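Local coordinates for BIFUNCTIONAL PROTEIN Proline utilization A (PutA) (Corynebacterium freiburgense, PDB 5UX5), which probably catalyses the two-step oxidation of proline to glutamate, pairing an FAD-dependent proline dehydrogenase with an NAD-dependent aldehyde dehydrogenase in one polypeptide, at residues Leu208-Glu211 with Arg212-Leu216; Leu219-Arg223 with Ser224-Phe228; Asp982-Glu985 with Gln986-Leu990. One frame throughout, in Å; residues are numbered along the deposited sequence.

Contact 1 (Leu208-Glu211 with Arg212-Leu216)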
ATOM      1  N   LEU A 208      -8.924 -23.983  -3.061  1.00 38.11           N
ATOM      2  CA  LEU A 208      -7.691 -24.322  -2.372  1.00 36.83           C
ATOM      3  C   LEU A 208      -7.971 -24.631  -0.912  1.00 35.12           C
ATOM      4  O   LEU A 208      -7.415 -25.579  -0.359  1.00 47.49           O
ATOM      5  CB  LEU A 208      -6.675 -23.181  -2.507  1.00 38.23           C
ATOM      6  CG  LEU A 208      -5.246 -23.503  -2.046  1.00 44.13           C
ATOM      7  CD1 LEU A 208      -4.751 -24.778  -2.705  1.00 42.75           C
ATOM      8  CD2 LEU A 208      -4.255 -22.384  -2.256  1.00 33.60           C
ATOM      9  N   LEU A 209      -8.828 -23.844  -0.273  1.00 33.56           N
ATOM     10  CA  LEU A 209      -9.133 -24.064   1.141  1.00 41.55           C
ATOM     11  C   LEU A 209      -9.855 -25.391   1.361  1.00 46.91           C
ATOM     12  O   LEU A 209      -9.562 -26.120   2.320  1.00 47.07           O
ATOM     13  CB  LEU A 209      -9.955 -22.886   1.677  1.00 32.08           C
ATOM     14  CG  LEU A 209      -9.154 -21.583   1.863  1.00 31.04           C
ATOM     15  CD1 LEU A 209     -10.074 -20.410   1.699  1.00 30.23           C
ATOM     16  CD2 LEU A 209      -8.430 -21.526   3.209  1.00 30.69           C
ATOM     17  N   LYS A 210     -10.795 -25.724   0.475  1.00 37.96           N
ATOM     18  CA  LYS A 210     -11.484 -26.993   0.575  1.00 35.91           C
ATOM     19  C   LYS A 210     -10.528 -28.146   0.322  1.00 45.20           C
ATOM     20  O   LYS A 210     -10.569 -29.157   1.029  1.00 52.05           O
ATOM     21  CB  LYS A 210     -12.657 -27.023  -0.402  1.00 39.84           C
ATOM     22  CG  LYS A 210     -13.822 -26.149   0.035  1.00 38.46           C
ATOM     23  CD  LYS A 210     -15.022 -26.360  -0.853  1.00 38.10           C
ATOM     24  CE  LYS A 210     -14.662 -26.213  -2.317  1.00 42.96           C
ATOM     25  NZ  LYS A 210     -15.870 -26.273  -3.206  1.00 49.41           N
ATOM     26  N   GLU A 211      -9.672 -28.014  -0.693  1.00 42.18           N
ATOM     27  CA  GLU A 211      -8.695 -29.054  -0.982  1.00 45.39           C
ATOM     28  C   GLU A 211      -7.780 -29.301   0.212  1.00 44.39           C
ATOM     29  O   GLU A 211      -7.396 -30.445   0.492  1.00 53.28           O
ATOM     30  CB  GLU A 211      -7.893 -28.661  -2.219  1.00 54.59           C
ATOM     31  CG  GLU A 211      -6.761 -29.586  -2.561  1.00 65.39           C
ATOM     32  CD  GLU A 211      -5.875 -29.008  -3.635  1.00 79.24           C
ATOM     33  OE1 GLU A 211      -6.383 -28.232  -4.478  1.00 80.63           O
ATOM     34  OE2 GLU A 211      -4.664 -29.318  -3.624  1.00 88.08           O
ATOM     35  N   ARG A 212      -7.445 -28.251   0.945  1.00 40.61           N
ATOM     36  CA  ARG A 212      -6.526 -28.399   2.065  1.00 44.27           C
ATOM     37  C   ARG A 212      -7.209 -28.793   3.367  1.00 48.15           C
ATOM     38  O   ARG A 212      -6.576 -29.460   4.197  1.00 52.23           O
ATOM     39  CB  ARG A 212      -5.744 -27.101   2.275  1.00 39.47           C
ATOM     40  CG  ARG A 212      -4.715 -26.855   1.203  1.00 36.29           C
ATOM     41  CD  ARG A 212      -3.960 -25.607   1.525  1.00 38.00           C
ATOM     42  NE  ARG A 212      -2.850 -25.379   0.618  1.00 37.24           N
ATOM     43  CZ  ARG A 212      -2.097 -24.287   0.651  1.00 38.87           C
ATOM     44  NH1 ARG A 212      -2.369 -23.351   1.541  1.00 44.55           N
ATOM     45  NH2 ARG A 212      -1.073 -24.131  -0.188  1.00 35.66           N
ATOM     46  N   LEU A 213      -8.476 -28.405   3.572  1.00 40.84           N
ATOM     47  CA  LEU A 213      -9.125 -28.627   4.860  1.00 37.22           C
ATOM     48  C   LEU A 213      -9.876 -29.956   4.961  1.00 45.48           C
ATOM     49  O   LEU A 213     -10.148 -30.402   6.082  1.00 48.62           O
ATOM     50  CB  LEU A 213     -10.075 -27.474   5.184  1.00 34.86           C
ATOM     51  CG  LEU A 213      -9.419 -26.239   5.797  1.00 37.74           C
ATOM     52  CD1 LEU A 213     -10.424 -25.118   5.831  1.00 32.77           C
ATOM     53  CD2 LEU A 213      -8.947 -26.570   7.194  1.00 33.83           C
ATOM     54  N   ARG A 214     -10.190 -30.613   3.838  1.00 44.31           N
ATOM     55  CA  ARG A 214     -10.908 -31.887   3.898  1.00 42.43           C
ATOM     56  C   ARG A 214     -10.211 -32.944   4.757  1.00 42.65           C
ATOM     57  O   ARG A 214     -10.903 -33.598   5.551  1.00 43.79           O
ATOM     58  CB  ARG A 214     -11.153 -32.418   2.476  1.00 40.28           C
ATOM     59  CG  ARG A 214     -12.239 -31.701   1.704  1.00 39.85           C
ATOM     60  CD  ARG A 214     -12.406 -32.279   0.315  1.00 41.07           C
ATOM     61  NE  ARG A 214     -13.242 -31.439  -0.528  1.00 43.59           N
ATOM     62  CZ  ARG A 214     -12.769 -30.728  -1.549  1.00 50.60           C
ATOM     63  NH1 ARG A 214     -11.482 -30.794  -1.851  1.00 49.16           N
ATOM     64  NH2 ARG A 214     -13.573 -29.950  -2.267  1.00 50.81           N
ATOM     65  N   PRO A 215      -8.893 -33.146   4.695  1.00 47.04           N
ATOM     66  CA  PRO A 215      -8.286 -34.096   5.646  1.00 41.31           C
ATOM     67  C   PRO A 215      -8.582 -33.748   7.088  1.00 41.53           C
ATOM     68  O   PRO A 215      -8.744 -34.654   7.911  1.00 44.08           O
ATOM     69  CB  PRO A 215      -6.782 -34.014   5.349  1.00 41.68           C
ATOM     70  CG  PRO A 215      -6.647 -33.278   4.076  1.00 50.55           C
ATOM     71  CD  PRO A 215      -7.959 -32.741   3.628  1.00 50.16           C
ATOM     72  N   LEU A 216      -8.654 -32.454   7.420  1.00 41.59           N
ATOM     73  CA  LEU A 216      -8.933 -32.054   8.799  1.00 40.26           C
ATOM     74  C   LEU A 216     -10.363 -32.402   9.214  1.00 42.15           C
ATOM     75  O   LEU A 216     -10.598 -32.832  10.349  1.00 38.67           O
ATOM     76  CB  LEU A 216      -8.701 -30.559   8.972  1.00 39.20           C
ATOM     77  CG  LEU A 216      -9.137 -30.107  10.362  1.00 40.72           C
ATOM     78  CD1 LEU A 216      -8.103 -30.554  11.387  1.00 46.81           C
ATOM     79  CD2 LEU A 216      -9.416 -28.626  10.435  1.00 38.75           C
TER
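Leu208-Glu211 and Arg212-Leu216 are consecutive turns of helix 202-221, joined by i to i+4 bonds in which Arg212 N donates to Leu208 O over 3.0 Å and Leu213 N to Leu209 O over 2.8 Å. Arg214 N continues the series to Lys210 O, but Pro215 has no N-H to give and the helix kinks there, Leu216 N making only a weak bond back to Leu213 O. On one flank the extended Arg212 chain runs back along the previous turn and lays a guanidinium face on Leu208, whose CD2 sits 4.1 Å above its centre. The guanidinium also forms a salt bridge with Asp164 and a hydrogen bond to Val193 O. The helix is one of those surrounding the parallel barrel of the proline dehydrogenase domain, and Leu209 and Leu213 lie on its buried side. On another flank Arg214, with CG beside its own backbone N (chi1 -75°), also turns back: its guanidinium spreads over Lys210, with NH2 3.6 Å from Lys210 CB. Lys210 NZ and Arg214 NH2 come within 4.4 Å, and separate acids answer the two charges, Glu207 and Glu248 for the lysine and Glu252 for the arginine.

Contact 2 (Leu219-Arg223 with Ser224-Phe228)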
ATOM      1  N   LEU A 219     -10.919 -36.066   9.858  1.00 47.87           N
ATOM      2  CA  LEU A 219     -10.474 -36.482  11.183  1.00 49.82           C
ATOM      3  C   LEU A 219     -11.566 -36.319  12.225  1.00 48.90           C
ATOM      4  O   LEU A 219     -11.653 -37.130  13.157  1.00 50.07           O
ATOM      5  CB  LEU A 219      -9.242 -35.705  11.618  1.00 46.30           C
ATOM      6  CG  LEU A 219      -7.917 -36.001  10.925  1.00 50.97           C
ATOM      7  CD1 LEU A 219      -6.867 -35.241  11.684  1.00 54.37           C
ATOM      8  CD2 LEU A 219      -7.572 -37.480  10.892  1.00 44.02           C
ATOM      9  N   ALA A 220     -12.445 -35.329  12.045  1.00 40.58           N
ATOM     10  CA  ALA A 220     -13.585 -35.156  12.938  1.00 41.48           C
ATOM     11  C   ALA A 220     -14.702 -36.158  12.666  1.00 48.06           C
ATOM     12  O   ALA A 220     -15.549 -36.363  13.537  1.00 52.71           O
ATOM     13  CB  ALA A 220     -14.139 -33.736  12.823  1.00 38.88           C
ATOM     14  N   LEU A 221     -14.740 -36.758  11.471  1.00 44.49           N
ATOM     15  CA  LEU A 221     -15.690 -37.826  11.177  1.00 48.04           C
ATOM     16  C   LEU A 221     -15.221 -39.190  11.673  1.00 47.34           C
ATOM     17  O   LEU A 221     -16.048 -40.096  11.794  1.00 52.22           O
ATOM     18  CB  LEU A 221     -15.946 -37.928   9.671  1.00 48.82           C
ATOM     19  CG  LEU A 221     -16.594 -36.815   8.856  1.00 52.00           C
ATOM     20  CD1 LEU A 221     -16.593 -37.191   7.377  1.00 43.29           C
ATOM     21  CD2 LEU A 221     -18.011 -36.541   9.338  1.00 51.09           C
ATOM     22  N   GLN A 222     -13.915 -39.381  11.893  1.00 49.26           N
ATOM     23  CA  GLN A 222     -13.412 -40.684  12.324  1.00 57.74           C
ATOM     24  C   GLN A 222     -13.610 -40.926  13.816  1.00 59.21           C
ATOM     25  O   GLN A 222     -13.406 -42.054  14.275  1.00 67.17           O
ATOM     26  CB  GLN A 222     -11.936 -40.833  11.904  1.00 63.53           C
ATOM     27  CG  GLN A 222     -10.924 -41.397  12.919  1.00 69.73           C
ATOM     28  CD  GLN A 222      -9.463 -41.117  12.507  1.00 81.02           C
ATOM     29  OE1 GLN A 222      -9.104 -41.204  11.323  1.00 78.51           O
ATOM     30  NE2 GLN A 222      -8.628 -40.761  13.486  1.00 81.97           N
ATOM     31  N   ARG A 223     -14.040 -39.920  14.576  1.00 56.76           N
ATOM     32  CA  ARG A 223     -14.339 -40.102  15.988  1.00 58.12           C
ATOM     33  C   ARG A 223     -15.823 -39.905  16.248  1.00 50.36           C
ATOM     34  O   ARG A 223     -16.465 -39.059  15.623  1.00 44.46           O
ATOM     35  CB  ARG A 223     -13.539 -39.136  16.871  1.00 57.33           C
ATOM     36  CG  ARG A 223     -12.063 -39.365  16.837  1.00 48.21           C
ATOM     37  CD  ARG A 223     -11.327 -38.178  17.357  1.00 50.45           C
ATOM     38  NE  ARG A 223     -11.824 -37.713  18.650  1.00 49.61           N
ATOM     39  CZ  ARG A 223     -11.469 -36.544  19.176  1.00 44.48           C
ATOM     40  NH1 ARG A 223     -10.635 -35.763  18.512  1.00 44.73           N
ATOM     41  NH2 ARG A 223     -11.932 -36.148  20.349  1.00 42.59           N
ATOM     42  N   SER A 224     -16.350 -40.679  17.197  1.00 49.71           N
ATOM     43  CA  SER A 224     -17.722 -40.490  17.687  1.00 47.79           C
ATOM     44  C   SER A 224     -17.802 -40.466  19.225  1.00 46.65           C
ATOM     45  O   SER A 224     -17.388 -41.417  19.907  1.00 57.66           O
ATOM     46  CB  SER A 224     -18.655 -41.554  17.112  1.00 53.02           C
ATOM     47  OG  SER A 224     -18.852 -41.360  15.720  1.00 54.30           O
ATOM     48  N   PRO A 225     -18.339 -39.370  19.773  1.00 43.85           N
ATOM     49  CA  PRO A 225     -18.871 -38.299  18.914  1.00 52.44           C
ATOM     50  C   PRO A 225     -17.821 -37.446  18.171  1.00 52.93           C
ATOM     51  O   PRO A 225     -16.660 -37.300  18.583  1.00 47.56           O
ATOM     52  CB  PRO A 225     -19.680 -37.424  19.894  1.00 47.57           C
ATOM     53  CG  PRO A 225     -19.124 -37.722  21.253  1.00 45.62           C
ATOM     54  CD  PRO A 225     -18.559 -39.124  21.209  1.00 46.42           C
ATOM     55  N   HIS A 226     -18.288 -36.923  17.040  1.00 54.84           N
ATOM     56  CA  HIS A 226     -17.490 -36.051  16.200  1.00 47.10           C
ATOM     57  C   HIS A 226     -16.998 -34.859  17.007  1.00 45.37           C
ATOM     58  O   HIS A 226     -17.814 -34.155  17.618  1.00 39.18           O
ATOM     59  CB  HIS A 226     -18.317 -35.533  15.024  1.00 49.18           C
ATOM     60  CG  HIS A 226     -18.770 -36.583  14.059  1.00 47.52           C
ATOM     61  ND1 HIS A 226     -18.159 -37.816  13.949  1.00 57.52           N
ATOM     62  CD2 HIS A 226     -19.755 -36.567  13.129  1.00 50.34           C
ATOM     63  CE1 HIS A 226     -18.759 -38.520  13.006  1.00 58.38           C
ATOM     64  NE2 HIS A 226     -19.732 -37.786  12.493  1.00 62.85           N
ATOM     65  N   PRO A 227     -15.699 -34.585  17.016  1.00 40.11           N
ATOM     66  CA  PRO A 227     -15.218 -33.310  17.558  1.00 38.50           C
ATOM     67  C   PRO A 227     -15.584 -32.159  16.625  1.00 40.22           C
ATOM     68  O   PRO A 227     -15.977 -32.355  15.474  1.00 46.23           O
ATOM     69  CB  PRO A 227     -13.708 -33.519  17.657  1.00 38.81           C
ATOM     70  CG  PRO A 227     -13.403 -34.641  16.673  1.00 39.73           C
ATOM     71  CD  PRO A 227     -14.616 -35.487  16.588  1.00 40.34           C
ATOM     72  N   PHE A 228     -15.401 -30.938  17.132  1.00 41.12           N
ATOM     73  CA  PHE A 228     -15.925 -29.700  16.553  1.00 35.62           C
ATOM     74  C   PHE A 228     -14.812 -28.841  15.955  1.00 39.52           C
ATOM     75  O   PHE A 228     -13.814 -28.544  16.629  1.00 39.67           O
ATOM     76  CB  PHE A 228     -16.653 -28.905  17.638  1.00 35.21           C
ATOM     77  CG  PHE A 228     -17.443 -27.747  17.134  1.00 34.42           C
ATOM     78  CD1 PHE A 228     -18.754 -27.907  16.718  1.00 34.64           C
ATOM     79  CD2 PHE A 228     -16.880 -26.471  17.115  1.00 41.92           C
ATOM     80  CE1 PHE A 228     -19.481 -26.830  16.267  1.00 38.54           C
ATOM     81  CE2 PHE A 228     -17.597 -25.381  16.658  1.00 32.91           C
ATOM     82  CZ  PHE A 228     -18.903 -25.558  16.246  1.00 36.97           C
TER
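Arg223 and Pro227 meet where the chain leaves helix 202-221 and turns into strand 228-232, an alpha-to-beta connection of the TIM-type barrel in the proline dehydrogenase domain. The arginine chain, bent at chi3 (50°), brings one guanidinium face against the proline ring. Pro227 CG lies 3.5 Å from Arg223 NH1, off-centre toward the rim of the flat group, while the aliphatic start of the arginine reaches the neighbouring ring atom, Arg223 CB being 3.8 Å from Pro227 CD. Two backbone carbonyls, Leu178 O and Val183 O, take bonds from NH1 and NH2 and fix how the guanidinium is turned over the proline. Ala220 contributes from the last turn of the helix: its methyl CB packs 4.0 Å from Pro227 CG, and its carbonyl O lies 3.3 Å from Pro227 CD. The buried proline is thus held between the helix end and the arginine, with Leu178 of helix 164-178 also touching it. The intervening residues include a cis peptide bond before Pro225, consistent with the sharp reversal of the chain, and His226 closes the turn. Its CG stands beside its own backbone N (chi1 -65°), which carries the imidazole back to the helix end. There Leu221 CD2 makes an off-centre CH-pi contact, 4.2 Å from the ring centroid. Arg223 O lies at the ring edge, close to the imidazole plane, and receives the nearly straight bond from His226 ND1 at 2.7 Å, with an N-H...O angle of 160°.

Contact 3 (Asp982-Glu985 with Gln986-Leu990)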
ATOM      1  N   ASP A 982      30.838  34.965 -15.344  1.00 45.14           N
ATOM      2  CA  ASP A 982      31.413  35.972 -14.452  1.00 54.35           C
ATOM      3  C   ASP A 982      30.464  37.148 -14.333  1.00 46.67           C
ATOM      4  O   ASP A 982      30.169  37.826 -15.325  1.00 48.57           O
ATOM      5  CB  ASP A 982      32.799  36.428 -14.920  1.00 61.14           C
ATOM      6  CG  ASP A 982      33.845  35.308 -14.823  1.00 74.43           C
ATOM      7  OD1 ASP A 982      33.906  34.587 -13.789  1.00 68.81           O
ATOM      8  OD2 ASP A 982      34.600  35.135 -15.803  1.00 85.54           O
ATOM      9  N   ASP A 983      29.974  37.369 -13.117  1.00 39.14           N
ATOM     10  CA  ASP A 983      29.110  38.491 -12.797  1.00 35.24           C
ATOM     11  C   ASP A 983      29.037  38.601 -11.288  1.00 43.21           C
ATOM     12  O   ASP A 983      28.369  37.787 -10.643  1.00 51.61           O
ATOM     13  CB  ASP A 983      27.730  38.312 -13.411  1.00 40.91           C
ATOM     14  CG  ASP A 983      26.844  39.509 -13.187  1.00 47.11           C
ATOM     15  OD1 ASP A 983      26.633  39.904 -12.020  1.00 51.20           O
ATOM     16  OD2 ASP A 983      26.362  40.065 -14.183  1.00 52.83           O
ATOM     17  N   GLU A 984      29.730  39.590 -10.717  1.00 47.40           N
ATOM     18  CA  GLU A 984      29.891  39.622  -9.268  1.00 46.16           C
ATOM     19  C   GLU A 984      28.550  39.747  -8.553  1.00 46.37           C
ATOM     20  O   GLU A 984      28.301  39.062  -7.551  1.00 40.84           O
ATOM     21  CB  GLU A 984      30.816  40.757  -8.859  1.00 41.22           C
ATOM     22  CG  GLU A 984      31.409  40.551  -7.481  1.00 54.34           C
ATOM     23  CD  GLU A 984      31.851  41.859  -6.819  1.00 62.19           C
ATOM     24  OE1 GLU A 984      32.162  42.840  -7.554  1.00 52.96           O
ATOM     25  OE2 GLU A 984      31.873  41.893  -5.559  1.00 62.61           O
ATOM     26  N   GLU A 985      27.658  40.589  -9.066  1.00 43.92           N
ATOM     27  CA  GLU A 985      26.403  40.786  -8.361  1.00 39.64           C
ATOM     28  C   GLU A 985      25.603  39.490  -8.323  1.00 35.33           C
ATOM     29  O   GLU A 985      25.142  39.078  -7.258  1.00 38.90           O
ATOM     30  CB  GLU A 985      25.602  41.923  -8.991  1.00 33.03           C
ATOM     31  CG  GLU A 985      24.191  41.943  -8.492  1.00 41.15           C
ATOM     32  CD  GLU A 985      23.451  43.235  -8.784  1.00 52.99           C
ATOM     33  OE1 GLU A 985      23.362  43.650  -9.962  1.00 54.75           O
ATOM     34  OE2 GLU A 985      22.939  43.824  -7.813  1.00 56.52           O
ATOM     35  N   GLN A 986      25.452  38.817  -9.475  1.00 30.25           N
ATOM     36  CA  GLN A 986      24.701  37.561  -9.501  1.00 34.25           C
ATOM     37  C   GLN A 986      25.409  36.486  -8.688  1.00 39.72           C
ATOM     38  O   GLN A 986      24.762  35.719  -7.966  1.00 42.12           O
ATOM     39  CB  GLN A 986      24.480  37.085 -10.939  1.00 28.68           C
ATOM     40  CG  GLN A 986      23.644  38.037 -11.775  1.00 29.42           C
ATOM     41  CD  GLN A 986      23.640  37.704 -13.262  1.00 39.32           C
ATOM     42  OE1 GLN A 986      23.976  36.594 -13.667  1.00 47.53           O
ATOM     43  NE2 GLN A 986      23.264  38.674 -14.083  1.00 33.00           N
ATOM     44  N   PHE A 987      26.741  36.429  -8.766  1.00 40.99           N
ATOM     45  CA  PHE A 987      27.458  35.508  -7.896  1.00 40.40           C
ATOM     46  C   PHE A 987      27.185  35.779  -6.415  1.00 46.09           C
ATOM     47  O   PHE A 987      27.194  34.849  -5.607  1.00 45.09           O
ATOM     48  CB  PHE A 987      28.954  35.549  -8.176  1.00 32.15           C
ATOM     49  CG  PHE A 987      29.672  34.340  -7.668  1.00 32.63           C
ATOM     50  CD1 PHE A 987      29.687  33.164  -8.415  1.00 42.86           C
ATOM     51  CD2 PHE A 987      30.291  34.347  -6.430  1.00 33.64           C
ATOM     52  CE1 PHE A 987      30.327  32.019  -7.946  1.00 41.01           C
ATOM     53  CE2 PHE A 987      30.940  33.198  -5.947  1.00 38.30           C
ATOM     54  CZ  PHE A 987      30.954  32.034  -6.710  1.00 38.36           C
ATOM     55  N   ASN A 988      27.011  37.044  -6.023  1.00 51.67           N
ATOM     56  CA  ASN A 988      26.661  37.340  -4.634  1.00 52.14           C
ATOM     57  C   ASN A 988      25.241  36.878  -4.316  1.00 45.19           C
ATOM     58  O   ASN A 988      24.963  36.392  -3.210  1.00 41.60           O
ATOM     59  CB  ASN A 988      26.822  38.834  -4.354  1.00 55.61           C
ATOM     60  CG  ASN A 988      28.282  39.259  -4.238  1.00 56.87           C
ATOM     61  OD1 ASN A 988      29.179  38.433  -4.061  1.00 51.45           O
ATOM     62  ND2 ASN A 988      28.519  40.562  -4.331  1.00 66.17           N
ATOM     63  N   ARG A 989      24.329  37.020  -5.279  1.00 33.80           N
ATOM     64  CA  ARG A 989      22.991  36.489  -5.076  1.00 39.57           C
ATOM     65  C   ARG A 989      23.040  34.992  -4.802  1.00 38.83           C
ATOM     66  O   ARG A 989      22.231  34.481  -4.023  1.00 38.77           O
ATOM     67  CB  ARG A 989      22.106  36.771  -6.292  1.00 36.14           C
ATOM     68  CG  ARG A 989      20.641  36.579  -5.990  1.00 30.37           C
ATOM     69  CD  ARG A 989      20.170  35.115  -6.153  1.00 27.09           C
ATOM     70  NE  ARG A 989      18.785  34.972  -5.725  1.00 26.55           N
ATOM     71  CZ  ARG A 989      18.425  34.701  -4.478  1.00 26.74           C
ATOM     72  NH1 ARG A 989      19.329  34.515  -3.539  1.00 27.46           N
ATOM     73  NH2 ARG A 989      17.157  34.630  -4.171  1.00 28.89           N
ATOM     74  N   LEU A 990      23.940  34.264  -5.484  1.00 36.09           N
ATOM     75  CA  LEU A 990      24.120  32.845  -5.198  1.00 32.88           C
ATOM     76  C   LEU A 990      24.822  32.607  -3.857  1.00 35.78           C
ATOM     77  O   LEU A 990      24.596  31.576  -3.220  1.00 45.57           O
ATOM     78  CB  LEU A 990      24.884  32.155  -6.337  1.00 31.99           C
ATOM     79  CG  LEU A 990      24.317  32.106  -7.775  1.00 28.09           C
ATOM     80  CD1 LEU A 990      25.093  31.161  -8.614  1.00 28.21           C
ATOM     81  CD2 LEU A 990      22.866  31.739  -7.821  1.00 27.08           C
TER
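Asp983 and Gln986 meet at the N-terminus of helix 984-997, the crossover helix of the beta-alpha-beta unit formed with strands 965-980 and 1000-1003. Asp983 is the N-cap: its CG lies anti to the backbone N (chi1 -176°), which turns the carboxylate toward the first helical turn. There OD1 accepts from Gln986 N over 3.0 Å in a practically straight bond, although the donor comes from above the carboxylate plane. An amide N-H of the first turn, with no carbonyl of a preceding helical turn to accept it, is satisfied in this way, and the negative charge would be expected to interact favourably with the positive end of the helix dipole.

The close packing is on this side. Gln986 runs back past the cap with its amide stacked on the carboxylate, the planes only 19° apart and Asp983 CG 3.7 Å from Gln986 CD. The amide has its polar partner outside the turn: Gln986 OE1 accepts from Gly1020 N. Phe987 N bonds to Asp983 O, and its side chain continues away to Val979 of the preceding strand and to Lys1003, with which the ring forms a cation-pi pair. Arg989, also turned inward, is tied to Asp945 and packs on helix 936-953.

The side carrying Glu984 is looser. This exposed glutamate extends outward, and its carboxylate stands almost perpendicular to the Asn988 amide, 82° between the planes, with Glu984 OE2 3.8 Å from Asn988 ND2. The firm link here is in the backbone, Asn988 N to Glu984 O. The asparagine amide folds back over that same carbonyl, its CG 3.3 Å from Glu984 O.

In the fold
Contact 1 lies within helix 202-221 of the proline dehydrogenase barrel and contact 2 runs from its end into the following loop, their centres 16 Å apart; contact 3 lies on the other side of the chain's centre, about 76 Å from contact 1 between centres. The first two are partly buried, the third a surface contact. Each belongs to a different part of a helix: contact 1 to the body, where arginines lie back over the preceding turn; contact 2 to the exit, where prolines and a histidine-to-carbonyl bond shape the turn into a strand; contact 3 to the start, where an acid caps a first-turn amide N-H. Arginine faces on aliphatic groups recur in the barrel pair, whereas contact 3 stacks carboxylate on amide.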